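Local atomic coordinates of protein toll (Drosophila melanogaster, PDB entry 4LXR), a protein that serves as the cell-surface receptor for the activated cytokine Spätzle, signalling in embryonic dorsal-ventral patterning and in antifungal innate immunity. Residues Leu619-His624 with Pro632-Leu637; Met644-Glu649 with Pro662-Val667. One frame throughout, in Å; residues are numbered along the deposited sequence.

How the contacts relate
Contacts 1 and 2 lie side by side in the extracellular leucine-rich-repeat region, their centres about 6 Å apart and more than 50 Å from the centre of the chain. Each joins a strand to the loop that follows it, and they come in series: contact 1 closes at Leu637 before contact 2 opens at Met644. Strands 618-622 and 643-647 are parallel neighbours in one sheet. Ile621 O lies 2.7 Å from His647 N and Cys623 N 2.8 Å from His647 O, both probable hydrogen bonds. On the face of the sheet that Met644 and Leu646 share with the loops, Met644 CE packs against Pro635 O. Successive coils thus stack from the N-terminal cap of this second repeat block into its first repeats.

Contact 1 (Leu619-His624 with Pro632-Leu637); sequences LVINCH and PRLPNL
Pro632 opens the contact by setting its ring against the sulfur of Cys623, with CG 4.3 Å from SG; that sulfur is already tied to Cys608 in a disulfide. Two residues on, the CB of Leu634 does not point at the strand, but a first torsion of -62°, CG anti to the carbonyl carbon, turns the side chain so that CD2 comes within 4.0 Å of Ile621 CD1. The same Ile621 methyl reaches head-on to the Pro635 ring, CD1 lying 3.7 Å from the ring's CD and slightly farther from CG. Pro635 CG also borders Leu619 CD2, at 4.3 Å. Leu637 ends the walk. Its side chain slides past that of Leu619 in the opposite direction, placing CD1 3.7 Å from Leu619 CB and 3.9 Å from Leu619 CD2. No hydrogen bond crosses between the segments, so the evidence is for apolar packing alone, 260 Å² buried in total. Leu619, Ile621 and Cys623 alternate along the chain to supply the inward side chains, and the loop returns at 173° to the strand's direction. Such strand-and-loop packing is the leucine-rich-repeat pattern; the Cys623-Cys608 disulfide marks this coil as part of the cysteine-rich LRRNT cap.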
ATOM      1  N   LEU A 619      38.618  23.541  20.497  1.00 58.34           N
ATOM      2  CA  LEU A 619      39.646  22.523  20.350  1.00 50.54           C
ATOM      3  C   LEU A 619      39.946  21.931  21.729  1.00 57.13           C
ATOM      4  O   LEU A 619      40.369  22.640  22.650  1.00 53.16           O
ATOM      5  CB  LEU A 619      40.913  23.126  19.758  1.00 49.82           C
ATOM      6  CG  LEU A 619      42.120  22.187  19.736  1.00 49.48           C
ATOM      7  CD1 LEU A 619      41.915  21.049  18.725  1.00 49.92           C
ATOM      8  CD2 LEU A 619      43.403  22.954  19.462  1.00 49.30           C
ATOM      9  N   VAL A 620      39.702  20.635  21.870  1.00 52.42           N
ATOM     10  CA  VAL A 620      39.872  19.953  23.138  1.00 53.47           C
ATOM     11  C   VAL A 620      41.085  19.043  23.074  1.00 57.00           C
ATOM     12  O   VAL A 620      41.115  18.097  22.288  1.00 52.14           O
ATOM     13  CB  VAL A 620      38.631  19.116  23.473  1.00 54.09           C
ATOM     14  CG1 VAL A 620      38.847  18.320  24.739  1.00 55.69           C
ATOM     15  CG2 VAL A 620      37.414  20.008  23.597  1.00 54.66           C
ATOM     16  N   ILE A 621      42.088  19.335  23.896  1.00 58.91           N
ATOM     17  CA  ILE A 621      43.288  18.513  23.965  1.00 54.10           C
ATOM     18  C   ILE A 621      43.369  17.760  25.286  1.00 55.81           C
ATOM     19  O   ILE A 621      43.562  18.363  26.344  1.00 57.14           O
ATOM     20  CB  ILE A 621      44.552  19.353  23.801  1.00 54.40           C
ATOM     21  CG1 ILE A 621      44.548  20.061  22.451  1.00 52.28           C
ATOM     22  CG2 ILE A 621      45.795  18.484  23.938  1.00 54.12           C
ATOM     23  CD1 ILE A 621      45.694  21.029  22.294  1.00 54.41           C
ATOM     24  N   ASN A 622      43.212  16.441  25.209  1.00 55.84           N
ATOM     25  CA  ASN A 622      43.281  15.559  26.365  1.00 57.50           C
ATOM     26  C   ASN A 622      44.615  14.801  26.424  1.00 66.30           C
ATOM     27  O   ASN A 622      44.937  14.043  25.510  1.00 64.20           O
ATOM     28  CB  ASN A 622      42.136  14.540  26.317  1.00 57.68           C
ATOM     29  CG  ASN A 622      40.765  15.184  26.365  1.00 57.78           C
ATOM     30  OD1 ASN A 622      40.496  16.028  27.212  1.00 58.91           O
ATOM     31  ND2 ASN A 622      39.883  14.778  25.457  1.00 56.70           N
ATOM     32  N   CYS A 623      45.392  14.992  27.489  1.00 51.45           N
ATOM     33  CA  CYS A 623      46.594  14.172  27.690  1.00 52.98           C
ATOM     34  C   CYS A 623      46.581  13.524  29.066  1.00 51.24           C
ATOM     35  O   CYS A 623      46.864  14.174  30.070  1.00 49.00           O
ATOM     36  CB  CYS A 623      47.870  14.988  27.534  1.00 49.61           C
ATOM     37  SG  CYS A 623      47.957  16.039  26.093  1.00 65.55           S
ATOM     38  N   HIS A 624      46.271  12.235  29.107  1.00 61.96           N
ATOM     39  CA  HIS A 624      46.066  11.555  30.379  1.00 63.64           C
ATOM     40  C   HIS A 624      46.872  10.270  30.533  1.00 69.77           C
ATOM     41  O   HIS A 624      46.407   9.296  31.125  1.00 72.96           O
ATOM     42  CB  HIS A 624      44.579  11.302  30.600  1.00 63.68           C
ATOM     43  CG  HIS A 624      43.760  12.550  30.546  1.00 60.68           C
ATOM     44  ND1 HIS A 624      42.931  12.851  29.488  1.00 56.41           N
ATOM     45  CD2 HIS A 624      43.679  13.597  31.399  1.00 52.12           C
ATOM     46  CE1 HIS A 624      42.356  14.020  29.703  1.00 52.68           C
ATOM     47  NE2 HIS A 624      42.794  14.493  30.857  1.00 54.15           N
ATOM     48  N   PRO A 632      53.440  19.085  26.611  1.00 61.64           N
ATOM     49  CA  PRO A 632      53.966  18.695  25.296  1.00 62.27           C
ATOM     50  C   PRO A 632      53.657  19.737  24.230  1.00 60.05           C
ATOM     51  O   PRO A 632      52.799  20.595  24.443  1.00 61.74           O
ATOM     52  CB  PRO A 632      53.222  17.395  24.996  1.00 55.70           C
ATOM     53  CG  PRO A 632      51.940  17.525  25.727  1.00 57.04           C
ATOM     54  CD  PRO A 632      52.261  18.290  26.993  1.00 58.62           C
ATOM     55  N   ARG A 633      54.370  19.660  23.111  1.00 67.49           N
ATOM     56  CA  ARG A 633      54.139  20.497  21.932  1.00 65.19           C
ATOM     57  C   ARG A 633      52.673  20.517  21.509  1.00 61.62           C
ATOM     58  O   ARG A 633      52.102  19.471  21.196  1.00 61.64           O
ATOM     59  CB  ARG A 633      54.973  19.965  20.770  1.00 62.97           C
ATOM     60  CG  ARG A 633      56.439  19.764  21.092  1.00 77.37           C
ATOM     61  CD  ARG A 633      57.194  19.253  19.863  1.00 94.17           C
ATOM     62  NE  ARG A 633      58.636  19.458  19.974  1.00103.83           N
ATOM     63  CZ  ARG A 633      59.515  19.126  19.033  1.00108.97           C
ATOM     64  NH1 ARG A 633      59.102  18.564  17.906  1.00111.58           N
ATOM     65  NH2 ARG A 633      60.808  19.356  19.222  1.00112.42           N
ATOM     66  N   LEU A 634      52.075  21.706  21.479  1.00 56.48           N
ATOM     67  CA  LEU A 634      50.646  21.849  21.178  1.00 62.47           C
ATOM     68  C   LEU A 634      50.399  22.346  19.756  1.00 57.26           C
ATOM     69  O   LEU A 634      51.196  23.108  19.215  1.00 69.53           O
ATOM     70  CB  LEU A 634      49.966  22.787  22.194  1.00 52.63           C
ATOM     71  CG  LEU A 634      49.989  22.335  23.656  1.00 50.67           C
ATOM     72  CD1 LEU A 634      49.217  23.306  24.583  1.00 48.20           C
ATOM     73  CD2 LEU A 634      49.447  20.921  23.793  1.00 50.69           C
ATOM     74  N   PRO A 635      49.283  21.915  19.146  1.00 60.21           N
ATOM     75  CA  PRO A 635      48.922  22.399  17.811  1.00 63.37           C
ATOM     76  C   PRO A 635      48.409  23.825  17.872  1.00 58.35           C
ATOM     77  O   PRO A 635      47.839  24.220  18.879  1.00 61.95           O
ATOM     78  CB  PRO A 635      47.782  21.464  17.397  1.00 62.79           C
ATOM     79  CG  PRO A 635      47.177  21.017  18.682  1.00 57.14           C
ATOM     80  CD  PRO A 635      48.316  20.925  19.657  1.00 57.67           C
ATOM     81  N   ASN A 636      48.612  24.587  16.805  1.00 69.57           N
ATOM     82  CA  ASN A 636      48.085  25.944  16.727  1.00 69.49           C
ATOM     83  C   ASN A 636      46.560  25.979  16.678  1.00 64.10           C
ATOM     84  O   ASN A 636      45.926  25.098  16.097  1.00 69.07           O
ATOM     85  CB  ASN A 636      48.672  26.666  15.515  1.00 76.00           C
ATOM     86  CG  ASN A 636      49.809  27.590  15.889  1.00 82.96           C
ATOM     87  OD1 ASN A 636      49.705  28.810  15.742  1.00 91.64           O
ATOM     88  ND2 ASN A 636      50.896  27.020  16.397  1.00 79.81           N
ATOM     89  N   LEU A 637      45.974  27.002  17.289  1.00 63.05           N
ATOM     90  CA  LEU A 637      44.522  27.149  17.294  1.00 67.76           C
ATOM     91  C   LEU A 637      44.032  27.819  16.013  1.00 78.20           C
ATOM     92  O   LEU A 637      44.464  28.927  15.682  1.00 74.29           O
ATOM     93  CB  LEU A 637      44.067  27.963  18.504  1.00 58.46           C
ATOM     94  CG  LEU A 637      42.560  27.999  18.761  1.00 58.40           C
ATOM     95  CD1 LEU A 637      42.036  26.583  18.979  1.00 56.71           C
ATOM     96  CD2 LEU A 637      42.231  28.896  19.957  1.00 57.93           C
TER

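Contact 2 (Met644-Glu649 with Pro662-Val667); sequences MELHLE and PGYESV. With NAG (2-acetamido-2-deoxy-beta-D-glucopyranose), chain K.
Leu646 CD2 meets the Tyr664 ring at its edge, near the ring plane, 4.0 Å from CD1, the two side chains crossing at about a right angle. Tyr664 OH is hydrogen-bonded to Gln684 O, which holds the far end of the ring. The other flat group, the His647 imidazole, is gripped at two points of its edge: NE2 donates to Glu645 OE2 (3.0 Å), on the anti side of that carboxylate and 27° out of its plane, and ND1 donates to the syn lone pair of Glu649 OE1 (2.7 Å). Both acceptors lie close to the ring plane, fixing its rotation, and the ring also stacks with His671. Carboxylates at both ring nitrogens would probably favour a positively charged imidazole. This split, polar residues on one side of strand 643-647 and Met644 and Leu646 on the other, is the leucine-rich-repeat pattern, with the strand in LRR 16 and Val667 at the start of LRR 17. On the inner side Met644 stretches out fully, CG anti to the backbone N (chi1 179°), carrying CE to 3.5 Å from Gly663 O. Val667 crosses it at about a right angle: CG2 approaches Met644 SD at 4.0 Å and Leu646 CD2 at 4.1 Å. Beyond the core, Ser666 OG donates to O7 of an N-acetylglucosamine of the receptor's own glycan at 3.0 Å.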
ATOM      1  N   MET A 644      40.067  26.758  23.623  1.00 45.49           N
ATOM      2  CA  MET A 644      41.079  25.707  23.564  1.00 46.88           C
ATOM      3  C   MET A 644      41.288  25.160  24.976  1.00 51.71           C
ATOM      4  O   MET A 644      41.812  25.866  25.853  1.00 45.71           O
ATOM      5  CB  MET A 644      42.379  26.274  22.999  1.00 44.94           C
ATOM      6  CG  MET A 644      43.529  25.293  22.897  1.00 45.87           C
ATOM      7  SD  MET A 644      44.914  26.046  22.021  1.00 50.94           S
ATOM      8  CE  MET A 644      46.048  24.669  21.848  1.00 49.24           C
ATOM      9  N   GLU A 645      40.860  23.922  25.207  1.00 46.50           N
ATOM     10  CA  GLU A 645      40.937  23.336  26.540  1.00 40.26           C
ATOM     11  C   GLU A 645      42.119  22.387  26.631  1.00 45.43           C
ATOM     12  O   GLU A 645      42.229  21.442  25.863  1.00 42.67           O
ATOM     13  CB  GLU A 645      39.655  22.584  26.896  1.00 39.85           C
ATOM     14  CG  GLU A 645      38.381  23.375  26.724  1.00 44.29           C
ATOM     15  CD  GLU A 645      37.157  22.596  27.174  1.00 49.34           C
ATOM     16  OE1 GLU A 645      36.045  23.164  27.144  1.00 45.77           O
ATOM     17  OE2 GLU A 645      37.306  21.416  27.560  1.00 51.71           O
ATOM     18  N   LEU A 646      43.014  22.638  27.570  1.00 44.61           N
ATOM     19  CA  LEU A 646      44.181  21.788  27.696  1.00 48.06           C
ATOM     20  C   LEU A 646      44.023  20.929  28.931  1.00 40.13           C
ATOM     21  O   LEU A 646      44.182  21.402  30.049  1.00 38.76           O
ATOM     22  CB  LEU A 646      45.450  22.628  27.759  1.00 43.63           C
ATOM     23  CG  LEU A 646      46.791  21.939  27.953  1.00 42.49           C
ATOM     24  CD1 LEU A 646      47.063  20.869  26.861  1.00 44.61           C
ATOM     25  CD2 LEU A 646      47.853  23.012  27.940  1.00 42.87           C
ATOM     26  N   HIS A 647      43.674  19.670  28.715  1.00 41.97           N
ATOM     27  CA  HIS A 647      43.421  18.730  29.793  1.00 43.17           C
ATOM     28  C   HIS A 647      44.661  17.905  30.123  1.00 44.54           C
ATOM     29  O   HIS A 647      45.089  17.042  29.345  1.00 43.55           O
ATOM     30  CB  HIS A 647      42.217  17.841  29.447  1.00 42.35           C
ATOM     31  CG  HIS A 647      40.898  18.542  29.591  1.00 41.55           C
ATOM     32  ND1 HIS A 647      40.196  18.573  30.778  1.00 42.28           N
ATOM     33  CD2 HIS A 647      40.169  19.258  28.705  1.00 40.10           C
ATOM     34  CE1 HIS A 647      39.084  19.265  30.612  1.00 37.83           C
ATOM     35  NE2 HIS A 647      39.041  19.688  29.360  1.00 46.00           N
ATOM     36  N   LEU A 648      45.242  18.202  31.283  1.00 41.20           N
ATOM     37  CA  LEU A 648      46.479  17.573  31.719  1.00 41.83           C
ATOM     38  C   LEU A 648      46.323  16.998  33.123  1.00 41.20           C
ATOM     39  O   LEU A 648      47.305  16.807  33.840  1.00 47.09           O
ATOM     40  CB  LEU A 648      47.633  18.573  31.650  1.00 47.80           C
ATOM     41  CG  LEU A 648      48.020  19.068  30.247  1.00 51.16           C
ATOM     42  CD1 LEU A 648      49.036  20.197  30.295  1.00 44.05           C
ATOM     43  CD2 LEU A 648      48.558  17.917  29.408  1.00 61.81           C
ATOM     44  N   GLU A 649      45.078  16.719  33.500  1.00 40.33           N
ATOM     45  CA  GLU A 649      44.754  16.146  34.810  1.00 46.81           C
ATOM     46  C   GLU A 649      45.550  14.904  35.195  1.00 44.71           C
ATOM     47  O   GLU A 649      45.820  14.024  34.363  1.00 43.92           O
ATOM     48  CB  GLU A 649      43.263  15.809  34.921  1.00 39.32           C
ATOM     49  CG  GLU A 649      42.331  16.998  34.881  1.00 41.95           C
ATOM     50  CD  GLU A 649      41.865  17.326  33.475  1.00 48.56           C
ATOM     51  OE1 GLU A 649      40.758  17.896  33.341  1.00 44.91           O
ATOM     52  OE2 GLU A 649      42.601  17.003  32.505  1.00 47.97           O
ATOM     53  N   PRO A 662      54.156  28.548  21.142  1.00 65.04           N
ATOM     54  CA  PRO A 662      53.206  28.242  20.063  1.00 65.67           C
ATOM     55  C   PRO A 662      52.166  27.194  20.471  1.00 64.93           C
ATOM     56  O   PRO A 662      52.520  26.189  21.097  1.00 64.03           O
ATOM     57  CB  PRO A 662      54.105  27.712  18.924  1.00 64.06           C
ATOM     58  CG  PRO A 662      55.494  27.592  19.502  1.00 62.94           C
ATOM     59  CD  PRO A 662      55.549  28.534  20.666  1.00 69.22           C
ATOM     60  N   GLY A 663      50.902  27.443  20.122  1.00 57.87           N
ATOM     61  CA  GLY A 663      49.792  26.600  20.543  1.00 54.19           C
ATOM     62  C   GLY A 663      49.339  26.919  21.962  1.00 53.58           C
ATOM     63  O   GLY A 663      48.227  27.404  22.183  1.00 54.34           O
ATOM     64  N   TYR A 664      50.222  26.654  22.923  1.00 55.22           N
ATOM     65  CA  TYR A 664      49.989  26.923  24.335  1.00 48.48           C
ATOM     66  C   TYR A 664      49.611  28.387  24.607  1.00 60.17           C
ATOM     67  O   TYR A 664      48.953  28.686  25.606  1.00 55.62           O
ATOM     68  CB  TYR A 664      51.239  26.524  25.138  1.00 52.20           C
ATOM     69  CG  TYR A 664      51.167  26.798  26.634  1.00 53.64           C
ATOM     70  CD1 TYR A 664      50.613  25.868  27.503  1.00 52.67           C
ATOM     71  CD2 TYR A 664      51.667  27.980  27.176  1.00 53.41           C
ATOM     72  CE1 TYR A 664      50.556  26.101  28.858  1.00 46.25           C
ATOM     73  CE2 TYR A 664      51.608  28.229  28.546  1.00 45.16           C
ATOM     74  CZ  TYR A 664      51.051  27.284  29.377  1.00 50.02           C
ATOM     75  OH  TYR A 664      50.977  27.509  30.740  1.00 42.25           O
ATOM     76  N   GLU A 665      50.018  29.295  23.722  1.00 62.32           N
ATOM     77  CA  GLU A 665      49.728  30.724  23.891  1.00 61.01           C
ATOM     78  C   GLU A 665      48.252  31.080  23.705  1.00 55.54           C
ATOM     79  O   GLU A 665      47.830  32.181  24.057  1.00 62.27           O
ATOM     80  CB  GLU A 665      50.562  31.562  22.918  1.00 68.81           C
ATOM     81  CG  GLU A 665      50.216  31.353  21.449  1.00 72.97           C
ATOM     82  CD  GLU A 665      51.014  32.257  20.526  1.00 77.76           C
ATOM     83  OE1 GLU A 665      51.755  33.124  21.036  1.00 76.52           O
ATOM     84  OE2 GLU A 665      50.904  32.098  19.291  1.00 84.48           O
ATOM     85  N   SER A 666      47.478  30.155  23.145  1.00 50.56           N
ATOM     86  CA  SER A 666      46.096  30.431  22.754  1.00 47.47           C
ATOM     87  C   SER A 666      45.103  29.663  23.601  1.00 45.32           C
ATOM     88  O   SER A 666      43.901  29.753  23.381  1.00 44.90           O
ATOM     89  CB  SER A 666      45.883  30.035  21.293  1.00 52.57           C
ATOM     90  OG  SER A 666      46.993  30.405  20.507  1.00 54.68           O
ATOM     91  N   VAL A 667      45.620  28.873  24.538  1.00 52.93           N
ATOM     92  CA  VAL A 667      44.798  28.093  25.456  1.00 43.38           C
ATOM     93  C   VAL A 667      43.873  29.003  26.266  1.00 45.48           C
ATOM     94  O   VAL A 667      44.309  30.025  26.802  1.00 40.29           O
ATOM     95  CB  VAL A 667      45.686  27.294  26.439  1.00 42.21           C
ATOM     96  CG1 VAL A 667      44.864  26.780  27.631  1.00 39.72           C
ATOM     97  CG2 VAL A 667      46.403  26.155  25.715  1.00 43.39           C
TER
HETATM   98  C1  NAG K2014      43.289  35.529  21.973  1.00 53.92           C
HETATM   99  C2  NAG K2014      44.218  35.357  20.770  1.00 67.83           C
HETATM  100  C3  NAG K2014      43.969  36.468  19.757  1.00 74.88           C
HETATM  101  C4  NAG K2014      42.500  36.495  19.358  1.00 75.79           C
HETATM  102  C5  NAG K2014      41.611  36.596  20.599  1.00 69.51           C
HETATM  103  C6  NAG K2014      40.141  36.464  20.278  1.00 66.64           C
HETATM  104  C7  NAG K2014      46.384  34.243  21.101  1.00 62.83           C
HETATM  105  C8  NAG K2014      47.802  34.406  21.560  1.00 54.83           C
HETATM  106  N2  NAG K2014      45.616  35.337  21.176  1.00 66.94           N
HETATM  107  O3  NAG K2014      44.785  36.274  18.606  1.00 77.63           O
HETATM  108  O4  NAG K2014      42.260  37.612  18.509  1.00 79.08           O
HETATM  109  O5  NAG K2014      41.922  35.544  21.527  1.00 60.17           O
HETATM  110  O6  NAG K2014      39.772  35.104  20.096  1.00 66.40           O
HETATM  111  O7  NAG K2014      45.949  33.165  20.685  1.00 60.30           O